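Local coordinates for uncharacterized protein VP1736 (Vibrio parahaemolyticus, PDB 3LXQ), which is of unknown function but carries a sulfatase-family domain of the alkaline phosphatase clan, built round a mixed beta sheet with helices packed against it, at residues Leu155-Thr160 with Gln440-Ser445; Gly181-Ala184 with Met189-Phe192; Lys226-Phe231 with Phe286-Lys291; Leu350-Gly355 with Gly364-Lys369; Ala378-Asp383 with Gly387-Asp392. All blocks are in the same frame, centred on the assembly; numbering follows the deposited sequence.

Interaction 1. Residues Leu155-Thr160 with Gln440-Ser445; sequences LSKSQT and QNNWYS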
# COMPACT_ATOMS: atom_id res chain seq x y z
N LEU A 155 6.03 -8.38 -13.82
CA LEU A 155 6.69 -9.67 -14.04
C LEU A 155 5.79 -10.59 -14.86
O LEU A 155 4.57 -10.53 -14.73
CB LEU A 155 7.14 -10.30 -12.72
CG LEU A 155 8.19 -9.50 -11.94
CD1 LEU A 155 8.52 -10.20 -10.64
CD2 LEU A 155 9.47 -9.26 -12.75
N SER A 156 6.39 -11.41 -15.71
CA SER A 156 5.63 -12.19 -16.69
C SER A 156 4.79 -13.33 -16.10
O SER A 156 3.68 -13.60 -16.58
CB SER A 156 6.56 -12.71 -17.80
OG SER A 156 7.57 -13.54 -17.26
N LYS A 157 5.31 -13.99 -15.07
CA LYS A 157 4.58 -15.09 -14.41
C LYS A 157 3.37 -14.63 -13.60
O LYS A 157 2.43 -15.40 -13.39
CB LYS A 157 5.52 -15.93 -13.54
CG LYS A 157 6.57 -16.71 -14.34
CD LYS A 157 7.58 -17.41 -13.43
CE LYS A 157 7.07 -18.75 -12.93
NZ LYS A 157 8.06 -19.35 -11.98
N SER A 158 3.38 -13.37 -13.15
CA SER A 158 2.30 -12.82 -12.33
C SER A 158 1.18 -12.13 -13.12
O SER A 158 0.33 -11.44 -12.53
CB SER A 158 2.86 -11.88 -11.27
OG SER A 158 4.10 -11.31 -11.68
N GLN A 159 1.17 -12.31 -14.44
CA GLN A 159 0.22 -11.60 -15.30
C GLN A 159 -1.18 -12.22 -15.29
O GLN A 159 -2.17 -11.58 -15.68
CB GLN A 159 0.76 -11.46 -16.73
CG GLN A 159 2.00 -10.59 -16.83
CD GLN A 159 1.83 -9.25 -16.12
OE1 GLN A 159 2.47 -8.98 -15.10
NE2 GLN A 159 0.96 -8.40 -16.66
N THR A 160 -1.26 -13.46 -14.83
CA THR A 160 -2.52 -14.19 -14.78
C THR A 160 -2.52 -15.14 -13.58
O THR A 160 -1.49 -15.73 -13.25
CB THR A 160 -2.79 -14.97 -16.10
OG1 THR A 160 -4.01 -15.72 -15.99
CG2 THR A 160 -1.63 -15.93 -16.42
N GLN A 440 9.39 -17.45 -8.12
CA GLN A 440 10.01 -18.58 -8.83
C GLN A 440 9.19 -19.86 -8.78
O GLN A 440 9.13 -20.59 -9.76
CB GLN A 440 11.39 -18.90 -8.25
CG GLN A 440 12.45 -17.86 -8.53
CD GLN A 440 13.81 -18.27 -7.97
OE1 GLN A 440 14.19 -19.45 -8.03
NE2 GLN A 440 14.54 -17.30 -7.44
N ASN A 441 8.56 -20.13 -7.63
CA ASN A 441 7.93 -21.42 -7.40
C ASN A 441 6.40 -21.43 -7.44
O ASN A 441 5.78 -22.47 -7.22
CB ASN A 441 8.45 -22.06 -6.12
CG ASN A 441 9.94 -22.35 -6.18
OD1 ASN A 441 10.35 -23.45 -6.52
ND2 ASN A 441 10.75 -21.34 -5.88
N ASN A 442 5.82 -20.27 -7.76
CA ASN A 442 4.36 -20.12 -7.89
C ASN A 442 3.64 -20.35 -6.57
O ASN A 442 2.60 -21.02 -6.51
CB ASN A 442 3.80 -21.04 -8.98
CG ASN A 442 4.57 -20.93 -10.28
OD1 ASN A 442 5.34 -21.82 -10.63
ND2 ASN A 442 4.40 -19.81 -10.97
N TRP A 443 4.19 -19.75 -5.52
CA TRP A 443 3.64 -19.91 -4.18
C TRP A 443 2.58 -18.88 -3.87
O TRP A 443 2.02 -18.87 -2.77
CB TRP A 443 4.74 -19.86 -3.12
CG TRP A 443 5.67 -21.05 -3.11
CD1 TRP A 443 5.45 -22.29 -3.66
CD2 TRP A 443 6.96 -21.11 -2.48
NE1 TRP A 443 6.53 -23.11 -3.42
CE2 TRP A 443 7.47 -22.42 -2.70
CE3 TRP A 443 7.74 -20.20 -1.75
CZ2 TRP A 443 8.72 -22.82 -2.22
CZ3 TRP A 443 8.98 -20.60 -1.29
CH2 TRP A 443 9.46 -21.90 -1.53
N TYR A 444 2.25 -18.05 -4.85
CA TYR A 444 1.39 -16.92 -4.58
C TYR A 444 0.25 -16.80 -5.60
O TYR A 444 -0.13 -15.69 -5.99
CB TYR A 444 2.23 -15.64 -4.46
CG TYR A 444 1.74 -14.67 -3.40
CD1 TYR A 444 2.07 -14.86 -2.05
CD2 TYR A 444 0.98 -13.56 -3.75
CE1 TYR A 444 1.63 -13.95 -1.07
CE2 TYR A 444 0.54 -12.66 -2.79
CZ TYR A 444 0.87 -12.85 -1.46
OH TYR A 444 0.41 -11.95 -0.53
N SER A 445 -0.30 -17.95 -5.98
CA SER A 445 -1.38 -18.01 -6.95
C SER A 445 -2.73 -17.70 -6.30
O SER A 445 -2.84 -17.66 -5.08
CB SER A 445 -1.44 -19.41 -7.53
OG SER A 445 -2.10 -20.27 -6.62
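The flat side-chain amide of Asn442 meets the end of Lys157, and the two side chains cross at about a right angle. Lys157 CE lies 3.5 Å from Asn442 ND2. A second flat group, the indole of Trp443, carries Asn441 CB 3.4 Å above one of its faces, shifted toward the rim. The ring of Tyr439, on helix 422-441, makes a cation-pi contact with Lys157, and its hydroxyl is hydrogen-bonded to the Lys157 backbone N.

The lysine chain bends at chi3 (84°), and this carries its ammonium group to the end of the helix. There Lys157 NZ is 2.8 Å from Gln440 O. Asn442 has a positive phi and is the first residue to leave the helix, in a Schellman motif. Asn441 turns its amide back to the helix, where ND2 binds Lys437 O. The contact is small and lies at the surface. It joins the loop between helices 133-141 and 165-171 to the C-terminal end of helix 422-441. The positive charge of Lys157 sits beside the Gln440 carbonyl, near the end of the helix, so it probably interacts favourably with the negative end of the helix dipole.

Interaction 2. Residues Gly181-Ala184 with Met189-Phe192; sequences GGEA and MKTF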
# COMPACT_ATOMS: atom_id res chain seq x y z
N GLY A 181 -6.66 8.46 -13.64
CA GLY A 181 -6.82 9.67 -14.45
C GLY A 181 -6.13 9.68 -15.81
O GLY A 181 -6.56 10.39 -16.72
N GLY A 182 -5.05 8.91 -15.94
CA GLY A 182 -4.25 8.83 -17.16
C GLY A 182 -4.51 7.58 -17.97
O GLY A 182 -5.63 7.07 -18.00
N GLU A 183 -3.48 7.10 -18.65
CA GLU A 183 -3.59 5.90 -19.47
C GLU A 183 -3.24 4.67 -18.63
O GLU A 183 -2.14 4.56 -18.10
CB GLU A 183 -2.68 5.99 -20.71
CG GLU A 183 -2.34 4.65 -21.39
CD GLU A 183 -3.55 3.94 -22.00
OE1 GLU A 183 -3.91 4.24 -23.17
OE2 GLU A 183 -4.13 3.06 -21.32
N ALA A 184 -4.20 3.74 -18.55
CA ALA A 184 -4.08 2.57 -17.67
C ALA A 184 -3.05 1.51 -18.11
O ALA A 184 -2.65 0.68 -17.31
CB ALA A 184 -5.45 1.94 -17.45
N MSE A 189 -0.19 -1.62 -15.79
CA MSE A 189 -1.26 -1.79 -14.81
C MSE A 189 -2.50 -2.48 -15.38
O MSE A 189 -2.94 -3.50 -14.84
CB MSE A 189 -1.64 -0.45 -14.18
CG MSE A 189 -0.51 0.15 -13.36
SE MSE A 189 -0.98 1.88 -12.61
CE MSE A 189 -1.51 2.79 -14.28
N LYS A 190 -3.02 -1.96 -16.49
CA LYS A 190 -4.25 -2.49 -17.08
C LYS A 190 -4.17 -3.99 -17.32
O LYS A 190 -5.12 -4.72 -17.05
CB LYS A 190 -4.58 -1.78 -18.41
CG LYS A 190 -6.01 -2.02 -18.87
CD LYS A 190 -6.12 -2.13 -20.36
CE LYS A 190 -7.05 -1.08 -20.90
NZ LYS A 190 -6.39 0.26 -20.82
N THR A 191 -3.04 -4.44 -17.86
CA THR A 191 -2.81 -5.84 -18.17
C THR A 191 -2.75 -6.69 -16.90
O THR A 191 -3.38 -7.73 -16.81
CB THR A 191 -1.54 -6.03 -19.04
OG1 THR A 191 -1.72 -5.33 -20.28
CG2 THR A 191 -1.27 -7.50 -19.35
N PHE A 192 -1.99 -6.22 -15.92
CA PHE A 192 -1.95 -6.91 -14.63
C PHE A 192 -3.32 -6.93 -13.95
O PHE A 192 -3.67 -7.93 -13.33
CB PHE A 192 -0.93 -6.28 -13.71
CG PHE A 192 -0.84 -6.94 -12.35
CD1 PHE A 192 -0.15 -8.14 -12.20
CD2 PHE A 192 -1.43 -6.36 -11.23
CE1 PHE A 192 -0.03 -8.74 -10.94
CE2 PHE A 192 -1.31 -6.95 -9.98
CZ PHE A 192 -0.62 -8.15 -9.83
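Ala184 O accepts a hydrogen bond from Lys190 N at 2.8 Å, with an angle of 146° at the hydrogen. The donor stands above the carbonyl plane, 37° out of it, and so is not on a lone pair. Carbon atoms of the helix start crowd round the same oxygen. Lys190 CB is 3.3 Å from Ala184 O, and Met189 CB is 3.5 Å from it. Residue 189 is modelled as selenomethionine. Its chain bends at chi3, which leaves CE 3.9 Å from Ala184 O. The side chain also packs on Phe178 and Tyr180 of strand 175-180.

The lysine chain doubles back toward the loop. It is bent at chi2, chi3 and chi4, and this brings Lys190 NZ over to Ala184 CB at 3.9 Å. The Glu183 chain bends at chi2 and crosses the lysine at a slant. Its OE2 reaches Lys190 NZ in a long salt bridge of 3.6 Å. Each charged end has a stronger partner nearby: Glu203 OE2 for the lysine and Asn185 N for Glu183 OE2. Glu203 OE1 accepts a hydrogen bond from Ala184 N.

The loop links strand 175-180 to helix 189-195, and the next strand, 200-202, pairs parallel with the first. This is a beta-alpha-beta crossover. The contact ties the loop to the first turn of its helix. Glu183 OE2 and Glu203 OE1 lie close to each other, and the charge of Lys190 probably eases their repulsion.

Interaction 3. Residues Lys226-Phe231 with Phe286-Lys291; sequences KADEEF and FDKAKK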
# COMPACT_ATOMS: atom_id res chain seq x y z
N LYS A 226 -15.06 11.65 -10.47
CA LYS A 226 -15.35 10.42 -11.20
C LYS A 226 -15.57 9.27 -10.24
O LYS A 226 -16.41 8.40 -10.49
CB LYS A 226 -14.20 10.07 -12.14
CG LYS A 226 -14.51 8.94 -13.13
CD LYS A 226 -15.74 9.31 -13.96
CE LYS A 226 -15.85 8.54 -15.27
NZ LYS A 226 -17.20 8.79 -15.90
N ALA A 227 -14.78 9.26 -9.17
CA ALA A 227 -14.87 8.22 -8.16
C ALA A 227 -16.25 8.31 -7.53
O ALA A 227 -17.06 7.38 -7.65
CB ALA A 227 -13.78 8.40 -7.13
N ASP A 228 -16.53 9.46 -6.90
CA ASP A 228 -17.84 9.79 -6.32
C ASP A 228 -19.03 9.46 -7.23
O ASP A 228 -20.10 9.06 -6.74
CB ASP A 228 -17.86 11.27 -5.91
CG ASP A 228 -19.24 11.75 -5.46
OD1 ASP A 228 -19.92 12.39 -6.29
OD2 ASP A 228 -19.65 11.49 -4.30
N GLU A 229 -18.84 9.65 -8.53
CA GLU A 229 -19.84 9.30 -9.57
C GLU A 229 -20.02 7.79 -9.68
O GLU A 229 -21.15 7.29 -9.76
CB GLU A 229 -19.39 9.82 -10.95
CG GLU A 229 -20.21 10.94 -11.56
CD GLU A 229 -20.01 11.07 -13.07
OE1 GLU A 229 -18.89 10.81 -13.56
OE2 GLU A 229 -20.99 11.41 -13.77
N GLU A 230 -18.90 7.07 -9.69
CA GLU A 230 -18.88 5.62 -9.87
C GLU A 230 -19.41 4.90 -8.64
O GLU A 230 -19.97 3.81 -8.75
CB GLU A 230 -17.44 5.15 -10.14
CG GLU A 230 -17.02 5.25 -11.59
CD GLU A 230 -17.77 4.25 -12.47
OE1 GLU A 230 -18.75 4.66 -13.13
OE2 GLU A 230 -17.40 3.06 -12.49
N PHE A 231 -19.18 5.50 -7.48
CA PHE A 231 -19.53 4.88 -6.21
C PHE A 231 -21.01 5.08 -5.96
O PHE A 231 -21.70 4.14 -5.57
CB PHE A 231 -18.72 5.47 -5.05
CG PHE A 231 -17.22 5.29 -5.18
CD1 PHE A 231 -16.69 4.22 -5.89
CD2 PHE A 231 -16.35 6.18 -4.55
CE1 PHE A 231 -15.32 4.05 -6.00
CE2 PHE A 231 -14.96 6.00 -4.65
CZ PHE A 231 -14.46 4.93 -5.38
N PHE A 286 -13.91 13.84 -0.02
CA PHE A 286 -14.52 13.50 1.27
C PHE A 286 -15.71 14.38 1.66
O PHE A 286 -16.62 13.93 2.38
CB PHE A 286 -13.48 13.43 2.40
CG PHE A 286 -12.79 12.09 2.51
CD1 PHE A 286 -13.46 10.99 3.03
CD2 PHE A 286 -11.48 11.93 2.07
CE1 PHE A 286 -12.84 9.75 3.12
CE2 PHE A 286 -10.84 10.68 2.16
CZ PHE A 286 -11.52 9.59 2.67
N ASP A 287 -15.72 15.63 1.18
CA ASP A 287 -16.86 16.53 1.40
C ASP A 287 -18.10 15.96 0.72
O ASP A 287 -19.22 16.08 1.23
CB ASP A 287 -16.57 17.93 0.85
CG ASP A 287 -15.51 18.68 1.65
OD1 ASP A 287 -15.34 18.40 2.86
OD2 ASP A 287 -14.85 19.55 1.04
N LYS A 288 -17.87 15.37 -0.44
CA LYS A 288 -18.91 14.72 -1.21
C LYS A 288 -19.22 13.37 -0.61
O LYS A 288 -20.39 13.01 -0.45
CB LYS A 288 -18.47 14.58 -2.68
CG LYS A 288 -18.11 15.91 -3.33
CD LYS A 288 -18.48 15.97 -4.81
CE LYS A 288 -17.61 15.07 -5.67
NZ LYS A 288 -18.20 14.89 -7.03
N ALA A 289 -18.17 12.63 -0.25
CA ALA A 289 -18.30 11.28 0.29
C ALA A 289 -19.17 11.22 1.55
O ALA A 289 -19.97 10.29 1.73
CB ALA A 289 -16.91 10.70 0.58
N LYS A 290 -19.01 12.22 2.41
CA LYS A 290 -19.70 12.24 3.69
C LYS A 290 -21.19 12.56 3.58
O LYS A 290 -21.95 12.32 4.52
CB LYS A 290 -19.02 13.24 4.62
CG LYS A 290 -17.68 12.78 5.18
CD LYS A 290 -17.01 13.94 5.89
CE LYS A 290 -15.85 13.48 6.73
NZ LYS A 290 -15.05 14.66 7.19
N LYS A 291 -21.61 13.11 2.45
CA LYS A 291 -23.03 13.36 2.19
C LYS A 291 -23.56 12.44 1.08
O LYS A 291 -24.56 12.75 0.43
CB LYS A 291 -23.26 14.84 1.85
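Asp228 lays its carboxylate across the end of Lys288, and the two side chains meet at about a right angle. Lys288 NZ donates to Asp228 OD1 at 3.1 Å in a salt bridge. The ammonium group approaches from above the carboxylate plane, 56° out of it, rather than in that plane. The methylene carbons of the lysine share the overlap. Lys288 CE is 3.7 Å from Asp228 CG. Nearer the backbone, Lys288 CB is 3.7 Å from Asp228 OD2.

Two torsion patterns bring the charges together. Asp228 CG is anti to the backbone N (chi1 172°) and reaches toward the neighbouring helix. The lysine bends at chi2 and chi3, so its chain folds over the carboxylate instead of running straight out. The second carboxylate oxygen is taken by another residue: Asp228 OD2 is hydrogen-bonded to Tyr294 OH. Glu232 OE1 also lies close to OD2, and the positive charge of Lys288 probably offsets part of this repulsion. The backbones come nearest at Asp228 and Ala289, whose CA atoms are 6.8 Å apart.

Deeper in, Ala227 and Phe231 pack on Phe285 of helix 271-289 and on strand 175-180. The salt bridge thus joins two neighbouring helices, 220-234 and 271-289, above a hydrophobic layer next to the central sheet, as in the layered alpha/beta fold of the alkaline phosphatase clan.

Interaction 4. Residues Leu350-Gly355 with Gly364-Lys369; sequences LLSLIG and GRDLTK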
# COMPACT_ATOMS: atom_id res chain seq x y z
N LEU A 350 -7.90 -4.71 5.81
CA LEU A 350 -9.10 -4.18 5.16
C LEU A 350 -10.16 -5.26 4.94
O LEU A 350 -11.36 -5.01 5.19
CB LEU A 350 -8.74 -3.48 3.84
CG LEU A 350 -7.84 -2.24 3.96
CD1 LEU A 350 -7.12 -1.95 2.65
CD2 LEU A 350 -8.61 -1.02 4.45
N LEU A 351 -9.74 -6.45 4.50
CA LEU A 351 -10.67 -7.58 4.36
C LEU A 351 -11.38 -7.89 5.68
O LEU A 351 -12.58 -8.22 5.71
CB LEU A 351 -9.94 -8.84 3.89
CG LEU A 351 -9.45 -8.93 2.45
CD1 LEU A 351 -8.89 -10.32 2.22
CD2 LEU A 351 -10.55 -8.61 1.42
N SER A 352 -10.62 -7.78 6.76
CA SER A 352 -11.13 -8.05 8.09
C SER A 352 -12.16 -7.00 8.47
O SER A 352 -13.18 -7.32 9.07
CB SER A 352 -9.98 -8.10 9.10
OG SER A 352 -10.38 -8.67 10.34
N LEU A 353 -11.89 -5.75 8.10
CA LEU A 353 -12.80 -4.63 8.39
C LEU A 353 -14.10 -4.67 7.59
O LEU A 353 -15.15 -4.20 8.06
CB LEU A 353 -12.11 -3.28 8.19
CG LEU A 353 -11.17 -2.83 9.31
CD1 LEU A 353 -10.23 -1.73 8.83
CD2 LEU A 353 -11.99 -2.38 10.52
N ILE A 354 -14.03 -5.21 6.38
CA ILE A 354 -15.21 -5.22 5.49
C ILE A 354 -16.08 -6.47 5.65
O ILE A 354 -17.10 -6.61 4.97
CB ILE A 354 -14.84 -4.96 4.00
CG1 ILE A 354 -13.99 -6.10 3.42
CG2 ILE A 354 -14.18 -3.59 3.83
CD1 ILE A 354 -13.82 -6.04 1.91
N GLY A 355 -15.65 -7.37 6.52
CA GLY A 355 -16.40 -8.59 6.81
C GLY A 355 -16.13 -9.76 5.88
O GLY A 355 -16.99 -10.63 5.73
N GLY A 364 1.02 -10.60 5.47
CA GLY A 364 0.72 -9.34 6.15
C GLY A 364 -0.30 -9.51 7.27
O GLY A 364 -1.13 -10.41 7.25
N ARG A 365 -0.25 -8.59 8.24
CA ARG A 365 -0.97 -8.70 9.50
C ARG A 365 -2.37 -8.10 9.39
O ARG A 365 -2.57 -7.09 8.70
CB ARG A 365 -0.20 -7.97 10.60
CG ARG A 365 1.02 -8.69 11.15
CD ARG A 365 2.24 -8.65 10.21
NE ARG A 365 3.40 -9.28 10.86
CZ ARG A 365 4.21 -8.67 11.73
NH1 ARG A 365 4.02 -7.39 12.03
NH2 ARG A 365 5.21 -9.34 12.30
N ASP A 366 -3.32 -8.75 10.04
CA ASP A 366 -4.66 -8.20 10.23
C ASP A 366 -4.54 -7.34 11.47
O ASP A 366 -4.49 -7.85 12.60
CB ASP A 366 -5.68 -9.32 10.43
CG ASP A 366 -7.09 -8.81 10.77
OD1 ASP A 366 -7.29 -7.59 10.98
OD2 ASP A 366 -8.01 -9.66 10.84
N LEU A 367 -4.49 -6.04 11.27
CA LEU A 367 -4.16 -5.15 12.38
C LEU A 367 -5.38 -4.73 13.19
O LEU A 367 -5.27 -3.91 14.10
CB LEU A 367 -3.35 -3.94 11.88
CG LEU A 367 -1.96 -4.32 11.36
CD1 LEU A 367 -1.36 -3.22 10.50
CD2 LEU A 367 -1.01 -4.75 12.48
N THR A 368 -6.54 -5.30 12.85
CA THR A 368 -7.73 -5.16 13.68
C THR A 368 -7.55 -6.01 14.94
O THR A 368 -8.30 -5.86 15.91
CB THR A 368 -9.04 -5.59 12.98
OG1 THR A 368 -8.99 -6.99 12.69
CG2 THR A 368 -9.29 -4.79 11.70
N LYS A 369 -6.56 -6.90 14.90
CA LYS A 369 -6.27 -7.82 15.98
C LYS A 369 -4.95 -7.44 16.65
O LYS A 369 -4.13 -6.75 16.04
CB LYS A 369 -6.22 -9.26 15.44
CG LYS A 369 -7.58 -9.70 14.89
CD LYS A 369 -7.51 -11.04 14.19
CE LYS A 369 -8.93 -11.51 13.87
NZ LYS A 369 -8.94 -12.54 12.82
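An Asx turn at Asp366 forms the loop side of this contact, and Ser352 of helix 346-353 meets its carboxylate. Ser352 OG donates to Asp366 OD2 at 2.6 Å. The hydroxyl comes to the syn side of that oxygen, 25° out of the carboxylate plane. Ser352 CB sits close too, 3.1 Å from Asp366 OD2. With chi1 at -166° the serine hydroxyl lies trans to its own N, which directs it at the loop. It also accepts a hydrogen bond from Thr80 N, so it is held from two directions.

The other carboxylate oxygen serves the turn itself. Thr368 N donates to Asp366 OD1 at 3.1 Å, on the anti side and 33° out of the plane. This bond defines the Asx turn, and a type I beta turn from Asp366 to Lys369 overlaps it. Thr368 OG1 also donates to Asp366 OD1, at a very short 2.5 Å whose exact value is doubtful, so OD1 takes two bonds from one residue. Helix 346-353 ends nearby in a Schellman motif at Gly355, and the chain then passes through strand 358-360 before it returns as this loop. The loop holds OD1, while OD2 takes the helix hydroxyl and a long salt bridge from Lys369 NZ.

Beside the polar group is a small apolar touch. Leu353 and Thr368 slide past each other in opposite directions, with Leu353 CG 3.6 Å from Thr368 CG2. Both side chains also rest on Trp121 of strand 121-127. Thr368 OG1 is also hydrogen-bonded to Thr80 OG1, and Arg339 NH2 holds Leu367 O.

Interaction 5. Residues Ala378-Asp383 with Gly387-Asp392; sequences AMMQYD and GYLTRD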
# COMPACT_ATOMS: atom_id res chain seq x y z
N ALA A 378 8.65 -3.50 9.78
CA ALA A 378 8.50 -2.99 8.42
C ALA A 378 9.63 -3.54 7.56
O ALA A 378 10.83 -3.43 7.90
CB ALA A 378 8.54 -1.44 8.41
N MSE A 379 9.23 -4.13 6.44
CA MSE A 379 10.19 -4.51 5.40
C MSE A 379 10.26 -3.38 4.39
O MSE A 379 9.25 -2.86 3.96
CB MSE A 379 9.73 -5.78 4.68
CG MSE A 379 9.24 -6.87 5.61
SE MSE A 379 8.96 -8.44 4.48
CE MSE A 379 7.44 -9.25 5.46
N MSE A 380 11.47 -3.02 3.98
CA MSE A 380 11.60 -2.05 2.90
C MSE A 380 12.76 -2.33 1.94
O MSE A 380 13.86 -2.73 2.35
CB MSE A 380 11.52 -0.60 3.41
CG MSE A 380 12.48 -0.22 4.48
SE MSE A 380 11.75 1.00 5.84
CE MSE A 380 12.35 -0.11 7.32
N GLN A 381 12.45 -2.18 0.66
CA GLN A 381 13.41 -2.46 -0.41
C GLN A 381 13.77 -1.17 -1.09
O GLN A 381 12.90 -0.50 -1.66
CB GLN A 381 12.80 -3.41 -1.44
CG GLN A 381 13.79 -3.94 -2.46
CD GLN A 381 14.51 -5.19 -1.98
OE1 GLN A 381 13.90 -6.08 -1.39
NE2 GLN A 381 15.82 -5.28 -2.26
N TYR A 382 15.05 -0.82 -1.02
CA TYR A 382 15.59 0.33 -1.71
C TYR A 382 16.52 -0.17 -2.82
O TYR A 382 17.70 -0.44 -2.58
CB TYR A 382 16.32 1.27 -0.74
CG TYR A 382 16.89 2.51 -1.41
CD1 TYR A 382 16.04 3.54 -1.82
CD2 TYR A 382 18.26 2.65 -1.63
CE1 TYR A 382 16.53 4.67 -2.44
CE2 TYR A 382 18.76 3.79 -2.26
CZ TYR A 382 17.89 4.79 -2.66
OH TYR A 382 18.35 5.92 -3.27
N ASP A 383 15.96 -0.32 -4.02
CA ASP A 383 16.69 -0.94 -5.15
C ASP A 383 17.17 -2.36 -4.80
O ASP A 383 16.36 -3.27 -4.63
CB ASP A 383 17.86 -0.03 -5.62
CG ASP A 383 17.38 1.31 -6.17
OD1 ASP A 383 16.25 1.36 -6.71
OD2 ASP A 383 18.13 2.31 -6.07
N GLY A 387 15.71 -3.89 3.83
CA GLY A 387 15.74 -3.52 5.24
C GLY A 387 14.60 -4.11 6.04
O GLY A 387 13.47 -4.20 5.56
N TYR A 388 14.91 -4.52 7.26
CA TYR A 388 13.93 -5.06 8.19
C TYR A 388 13.99 -4.25 9.49
O TYR A 388 14.96 -4.33 10.27
CB TYR A 388 14.17 -6.55 8.45
CG TYR A 388 12.96 -7.32 8.98
CD1 TYR A 388 12.04 -7.90 8.10
CD2 TYR A 388 12.75 -7.48 10.35
CE1 TYR A 388 10.92 -8.62 8.59
CE2 TYR A 388 11.66 -8.17 10.84
CZ TYR A 388 10.75 -8.74 9.96
OH TYR A 388 9.69 -9.42 10.47
N LEU A 389 12.97 -3.42 9.67
CA LEU A 389 12.84 -2.54 10.82
C LEU A 389 11.91 -3.16 11.87
O LEU A 389 10.79 -3.59 11.55
CB LEU A 389 12.30 -1.17 10.38
CG LEU A 389 12.09 -0.10 11.48
CD1 LEU A 389 13.42 0.47 12.01
CD2 LEU A 389 11.17 1.03 11.01
N THR A 390 12.41 -3.24 13.10
CA THR A 390 11.59 -3.60 14.27
C THR A 390 11.81 -2.56 15.36
O THR A 390 12.61 -1.64 15.20
CB THR A 390 11.96 -5.01 14.82
OG1 THR A 390 13.13 -4.91 15.63
CG2 THR A 390 12.21 -6.01 13.70
N ARG A 391 11.10 -2.69 16.48
CA ARG A 391 11.21 -1.70 17.55
C ARG A 391 12.59 -1.69 18.21
O ARG A 391 12.97 -0.72 18.86
CB ARG A 391 10.13 -1.93 18.60
CG ARG A 391 8.77 -1.37 18.23
CD ARG A 391 8.77 0.15 18.23
NE ARG A 391 7.49 0.69 17.79
CZ ARG A 391 7.20 1.98 17.70
NH1 ARG A 391 5.99 2.36 17.30
NH2 ARG A 391 8.11 2.91 18.00
N ASP A 392 13.35 -2.77 17.99
CA ASP A 392 14.60 -3.01 18.71
C ASP A 392 15.85 -2.92 17.85
O ASP A 392 16.95 -2.68 18.35
CB ASP A 392 14.53 -4.37 19.40
CG ASP A 392 13.40 -4.44 20.40
OD1 ASP A 392 13.53 -3.84 21.49
OD2 ASP A 392 12.37 -5.06 20.08
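Met379 and Tyr388 lie side by side and point the same way in a beta hairpin made of strands 377-382 and 385-390. Residues 379 and 380 are both modelled as selenomethionine. Met379 CG comes to 3.8 Å from Tyr388 CE1 and approaches the ring obliquely. The two residues form a non-hydrogen-bonded pair, and both side chains touch Asn431 of helix 422-441.

Ala378, Met380 and Leu389 turn to the other face of the sheet, where all three pack on Tyr127 of strand 121-127. Ala378 CB is 4.3 Å from Leu389 CB. The Met380 chain bends at chi2 and chi3 and slants over toward Leu389. Its methyl end is modelled too close to Leu389 CB for the exact position to be trusted. Gly387 is the partner of Met380 in the register.

The strands run antiparallel, at 154° between their directions, and belong to a five-stranded sheet. Two hydrogen-bonded pairs flank the Met379 pair. In the first, Ala378 and Leu389 exchange both backbone bonds, and Leu389 N reaches Ala378 O at 2.8 Å with a nearly straight 173°. In the second, Met380 and Gly387 do the same, and Gly387 N lies 2.6 Å from Met380 O.

Interactions 2, 3, 4 and 5 follow one another along the chain, and all lie between the two segments of interaction 1. Interactions 2 and 3 sit by strand 175-180 of the mixed sheet, their centres 22 Å apart. Interaction 4 lies by Trp121 of that sheet, and interaction 5 is the first hairpin of the separate antiparallel sheet. Interactions 3 and 5 are on opposite sides of the chain's centre, about 36 Å apart between centres. Interactions 1 and 2 touch where Ser158 O meets Phe192 CE1 at 3.2 Å. Helix 422-441 packs against interaction 5 and ends in interaction 1, so it connects the antiparallel sheet with the loop at 155-160.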